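Local coordinates for ribosomal RNA processing protein 6 (PDB 4NLC) that probably acts as a 3'-5' exoribonuclease of the nuclear exosome, trimming single-stranded RNA during ribosomal RNA processing, at residues L329-C340 and V351-I362. The protein carries 1 engineered substitution. Numbering follows the deposited sequence.
Sequences LPTSANEVLKCC and VMKLLQIVKDAI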
loop_
_atom_site.group_PDB
_atom_site.type_symbol
_atom_site.label_atom_id
_atom_site.label_comp_id
_atom_site.label_asym_id
_atom_site.label_seq_id
_atom_site.Cartn_x
_atom_site.Cartn_y
_atom_site.Cartn_z
ATOM N N LEU A 329 32.015 -1.471 17.483
ATOM C CA LEU A 329 33.073 -1.222 16.476
ATOM C C LEU A 329 33.821 -2.534 16.064
ATOM O O LEU A 329 35.022 -2.652 16.318
ATOM C CB LEU A 329 34.054 -0.090 16.913
ATOM C CG LEU A 329 33.438 1.311 17.148
ATOM C CD1 LEU A 329 34.417 2.241 17.869
ATOM C CD2 LEU A 329 32.976 1.963 15.841
ATOM N N PRO A 330 33.126 -3.537 15.454
ATOM C CA PRO A 330 33.800 -4.799 15.065
ATOM C C PRO A 330 34.965 -4.631 14.076
ATOM O O PRO A 330 34.820 -3.914 13.090
ATOM C CB PRO A 330 32.659 -5.599 14.441
ATOM C CG PRO A 330 31.691 -4.577 13.979
ATOM C CD PRO A 330 31.699 -3.583 15.073
ATOM N N THR A 331 36.118 -5.276 14.335
ATOM C CA THR A 331 37.294 -5.099 13.463
ATOM C C THR A 331 37.732 -6.361 12.680
ATOM O O THR A 331 38.797 -6.345 12.058
ATOM C CB THR A 331 38.461 -4.487 14.225
ATOM O OG1 THR A 331 38.789 -5.322 15.340
ATOM C CG2 THR A 331 38.179 -3.036 14.654
ATOM N N SER A 332 36.870 -7.389 12.632
ATOM C CA SER A 332 37.048 -8.637 11.881
ATOM C C SER A 332 35.690 -9.030 11.277
ATOM O O SER A 332 34.644 -8.653 11.819
ATOM C CB SER A 332 37.591 -9.746 12.783
ATOM O OG SER A 332 36.610 -10.229 13.688
ATOM N N ALA A 333 35.698 -9.740 10.136
ATOM C CA ALA A 333 34.468 -10.169 9.448
ATOM C C ALA A 333 33.491 -10.939 10.374
ATOM O O ALA A 333 32.286 -10.696 10.338
ATOM C CB ALA A 333 34.817 -11.004 8.233
ATOM N N ASN A 334 34.027 -11.814 11.238
ATOM C CA ASN A 334 33.263 -12.625 12.192
ATOM C C ASN A 334 32.569 -11.781 13.230
ATOM O O ASN A 334 31.403 -12.044 13.527
ATOM C CB ASN A 334 34.154 -13.663 12.857
ATOM C CG ASN A 334 34.866 -14.520 11.852
ATOM O OD1 ASN A 334 36.028 -14.267 11.515
ATOM N ND2 ASN A 334 34.147 -15.471 11.268
ATOM N N GLU A 335 33.277 -10.752 13.766
ATOM C CA GLU A 335 32.732 -9.802 14.745
ATOM C C GLU A 335 31.575 -9.026 14.096
ATOM O O GLU A 335 30.552 -8.825 14.741
ATOM C CB GLU A 335 33.814 -8.827 15.229
ATOM C CG GLU A 335 34.653 -9.292 16.404
ATOM C CD GLU A 335 35.764 -8.328 16.796
ATOM O OE1 GLU A 335 35.478 -7.147 17.119
ATOM O OE2 GLU A 335 36.933 -8.772 16.783
ATOM N N VAL A 336 31.726 -8.627 12.809
ATOM C CA VAL A 336 30.687 -7.901 12.054
ATOM C C VAL A 336 29.468 -8.821 11.887
ATOM O O VAL A 336 28.329 -8.376 12.059
ATOM C CB VAL A 336 31.170 -7.344 10.680
ATOM C CG1 VAL A 336 30.032 -6.613 9.955
ATOM C CG2 VAL A 336 32.383 -6.423 10.825
ATOM N N LEU A 337 29.719 -10.114 11.579
ATOM C CA LEU A 337 28.666 -11.113 11.407
ATOM C C LEU A 337 27.883 -11.357 12.692
ATOM O O LEU A 337 26.679 -11.558 12.622
ATOM C CB LEU A 337 29.204 -12.414 10.798
ATOM C CG LEU A 337 29.659 -12.368 9.316
ATOM C CD1 LEU A 337 30.090 -13.724 8.850
ATOM C CD2 LEU A 337 28.571 -11.799 8.370
ATOM N N LYS A 338 28.547 -11.257 13.863
ATOM C CA LYS A 338 27.920 -11.403 15.181
ATOM C C LYS A 338 26.894 -10.265 15.428
ATOM O O LYS A 338 25.740 -10.547 15.750
ATOM C CB LYS A 338 28.983 -11.433 16.282
ATOM C CG LYS A 338 29.670 -12.778 16.441
ATOM C CD LYS A 338 30.445 -12.839 17.748
ATOM C CE LYS A 338 31.255 -14.110 17.881
ATOM N NZ LYS A 338 32.194 -14.050 19.039
ATOM N N CYS A 339 27.300 -8.997 15.217
ATOM C CA CYS A 339 26.443 -7.822 15.371
ATOM C C CYS A 339 25.171 -7.904 14.513
ATOM O O CYS A 339 24.093 -7.536 14.984
ATOM C CB CYS A 339 27.221 -6.546 15.059
ATOM S SG CYS A 339 28.661 -6.257 16.118
ATOM N N CYS A 340 25.307 -8.395 13.262
ATOM C CA CYS A 340 24.260 -8.469 12.231
ATOM C C CYS A 340 23.281 -9.662 12.337
ATOM O O CYS A 340 22.434 -9.791 11.461
ATOM C CB CYS A 340 24.899 -8.428 10.849
ATOM S SG CYS A 340 25.798 -6.906 10.496
ATOM N N VAL A 351 30.268 -8.175 3.763
ATOM C CA VAL A 351 30.884 -8.110 5.108
ATOM C C VAL A 351 32.198 -7.285 5.141
ATOM O O VAL A 351 32.476 -6.632 6.158
ATOM C CB VAL A 351 31.067 -9.537 5.710
ATOM C CG1 VAL A 351 32.070 -10.388 4.914
ATOM C CG2 VAL A 351 31.418 -9.492 7.190
ATOM N N MET A 352 32.989 -7.312 4.035
ATOM C CA MET A 352 34.268 -6.597 3.929
ATOM C C MET A 352 34.069 -5.089 3.787
ATOM O O MET A 352 34.893 -4.308 4.283
ATOM C CB MET A 352 35.160 -7.187 2.820
ATOM C CG MET A 352 35.610 -8.638 3.097
ATOM S SD MET A 352 36.219 -8.993 4.788
ATOM C CE MET A 352 37.826 -8.197 4.731
ATOM N N LYS A 353 32.949 -4.684 3.163
ATOM C CA LYS A 353 32.548 -3.279 3.006
ATOM C C LYS A 353 32.111 -2.714 4.379
ATOM O O LYS A 353 32.486 -1.592 4.722
ATOM C CB LYS A 353 31.408 -3.154 1.962
ATOM C CG LYS A 353 31.016 -1.717 1.623
ATOM C CD LYS A 353 31.029 -1.442 0.115
ATOM C CE LYS A 353 29.760 -1.860 -0.602
ATOM N NZ LYS A 353 29.814 -1.532 -2.051
ATOM N N LEU A 354 31.313 -3.494 5.157
ATOM C CA LEU A 354 30.861 -3.087 6.499
ATOM C C LEU A 354 32.071 -2.952 7.413
ATOM O O LEU A 354 32.171 -1.990 8.178
ATOM C CB LEU A 354 29.872 -4.100 7.094
ATOM C CG LEU A 354 28.537 -4.261 6.403
ATOM C CD1 LEU A 354 27.804 -5.473 6.940
ATOM C CD2 LEU A 354 27.678 -3.051 6.612
ATOM N N LEU A 355 33.008 -3.893 7.290
ATOM C CA LEU A 355 34.276 -3.917 8.014
ATOM C C LEU A 355 35.156 -2.713 7.623
ATOM O O LEU A 355 35.822 -2.149 8.487
ATOM C CB LEU A 355 34.989 -5.250 7.732
ATOM C CG LEU A 355 36.302 -5.534 8.448
ATOM C CD1 LEU A 355 36.165 -5.349 9.943
ATOM C CD2 LEU A 355 36.806 -6.925 8.119
ATOM N N GLN A 356 35.119 -2.287 6.350
ATOM C CA GLN A 356 35.903 -1.124 5.908
ATOM C C GLN A 356 35.364 0.172 6.533
ATOM O O GLN A 356 36.155 1.046 6.929
ATOM C CB GLN A 356 35.946 -1.029 4.364
ATOM C CG GLN A 356 37.146 -0.230 3.839
ATOM C CD GLN A 356 38.452 -0.623 4.491
ATOM O OE1 GLN A 356 38.913 -1.780 4.423
ATOM N NE2 GLN A 356 39.062 0.332 5.163
ATOM N N ILE A 357 34.012 0.270 6.647
ATOM C CA ILE A 357 33.295 1.400 7.263
ATOM C C ILE A 357 33.813 1.612 8.686
ATOM O O ILE A 357 34.151 2.734 9.048
ATOM C CB ILE A 357 31.741 1.219 7.210
ATOM C CG1 ILE A 357 31.205 1.460 5.777
ATOM C CG2 ILE A 357 31.022 2.130 8.241
ATOM C CD1 ILE A 357 29.734 0.945 5.497
ATOM N N VAL A 358 33.893 0.528 9.465
ATOM C CA VAL A 358 34.379 0.528 10.842
ATOM C C VAL A 358 35.864 0.899 10.898
ATOM O O VAL A 358 36.253 1.697 11.752
ATOM C CB VAL A 358 34.109 -0.829 11.547
ATOM C CG1 VAL A 358 34.666 -0.824 12.979
ATOM C CG2 VAL A 358 32.617 -1.158 11.547
ATOM N N LYS A 359 36.687 0.288 10.018
ATOM C CA LYS A 359 38.133 0.515 9.953
ATOM C C LYS A 359 38.484 1.968 9.672
ATOM O O LYS A 359 39.403 2.485 10.293
ATOM C CB LYS A 359 38.798 -0.410 8.926
ATOM C CG LYS A 359 38.998 -1.833 9.411
ATOM C CD LYS A 359 39.387 -2.743 8.270
ATOM C CE LYS A 359 39.590 -4.158 8.731
ATOM N NZ LYS A 359 39.756 -5.084 7.584
ATOM N N ASP A 360 37.738 2.641 8.786
ATOM C CA ASP A 360 37.983 4.054 8.445
ATOM C C ASP A 360 37.624 5.031 9.579
ATOM O O ASP A 360 38.036 6.200 9.545
ATOM C CB ASP A 360 37.277 4.432 7.126
ATOM C CG ASP A 360 37.724 3.644 5.899
ATOM O OD1 ASP A 360 38.790 3.002 5.958
ATOM O OD2 ASP A 360 37.012 3.682 4.881
ATOM N N ALA A 361 36.904 4.541 10.607
ATOM C CA ALA A 361 36.495 5.353 11.753
ATOM C C ALA A 361 37.277 5.107 13.058
ATOM O O ALA A 361 37.287 5.995 13.912
ATOM C CB ALA A 361 35.010 5.192 11.997
ATOM N N ILE A 362 37.934 3.952 13.231
ATOM C CA ILE A 362 38.668 3.716 14.488
ATOM C C ILE A 362 39.994 4.537 14.518
ATOM O O ILE A 362 40.476 4.990 13.473
ATOM C CB ILE A 362 38.846 2.223 14.890
ATOM C CG1 ILE A 362 39.857 1.488 14.015
ATOM C CG2 ILE A 362 37.495 1.484 14.938
ATOM C CD1 ILE A 362 40.679 0.448 14.808
#
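Leu355 lays its forked end over the backbone from Thr331 to Ala333, just where helix 333-339 begins. The contact lies in the HRDC domain, the all-helical module that follows the exonuclease domain, and is a worked example of two short helices meeting almost at right angles: helices 333-339 and 351-359 cross at 97° with their axes 9.3 Å apart, and no hydrogen bond joins them. With its CG anti to the backbone N (chi1 -177°), Leu355 reaches Thr331 C with CD1 at 3.3 Å and Ala333 N with CD2 at 3.6 Å. Ser332 is the N-cap here, its OG accepting a weak capping hydrogen bond from Glu335 N.

Val336 spreads its two methyls over neighbouring residues of the other helix. CG1 lies 3.8 Å from Leu354 CB, while CG2 turns to Leu355 CD1; both partners are crossed aslant. Leu354 also packs on Trp301 of helix 289-309, which brings the long helix of the domain against this contact. At the N-terminal end of helix 351-359, CG2 of Val351 fits between the Ala333 and Leu337 side chains, 3.8 Å from Leu337 CD2; the Val351 and Leu337 side chains cross at about a right angle.

Towards the other end Val358, which also touches Ile325 of helix 319-328, packs against Leu329 and Pro330, where the chain leaves that helix, its CG1 only 3.1 Å from Pro330 O.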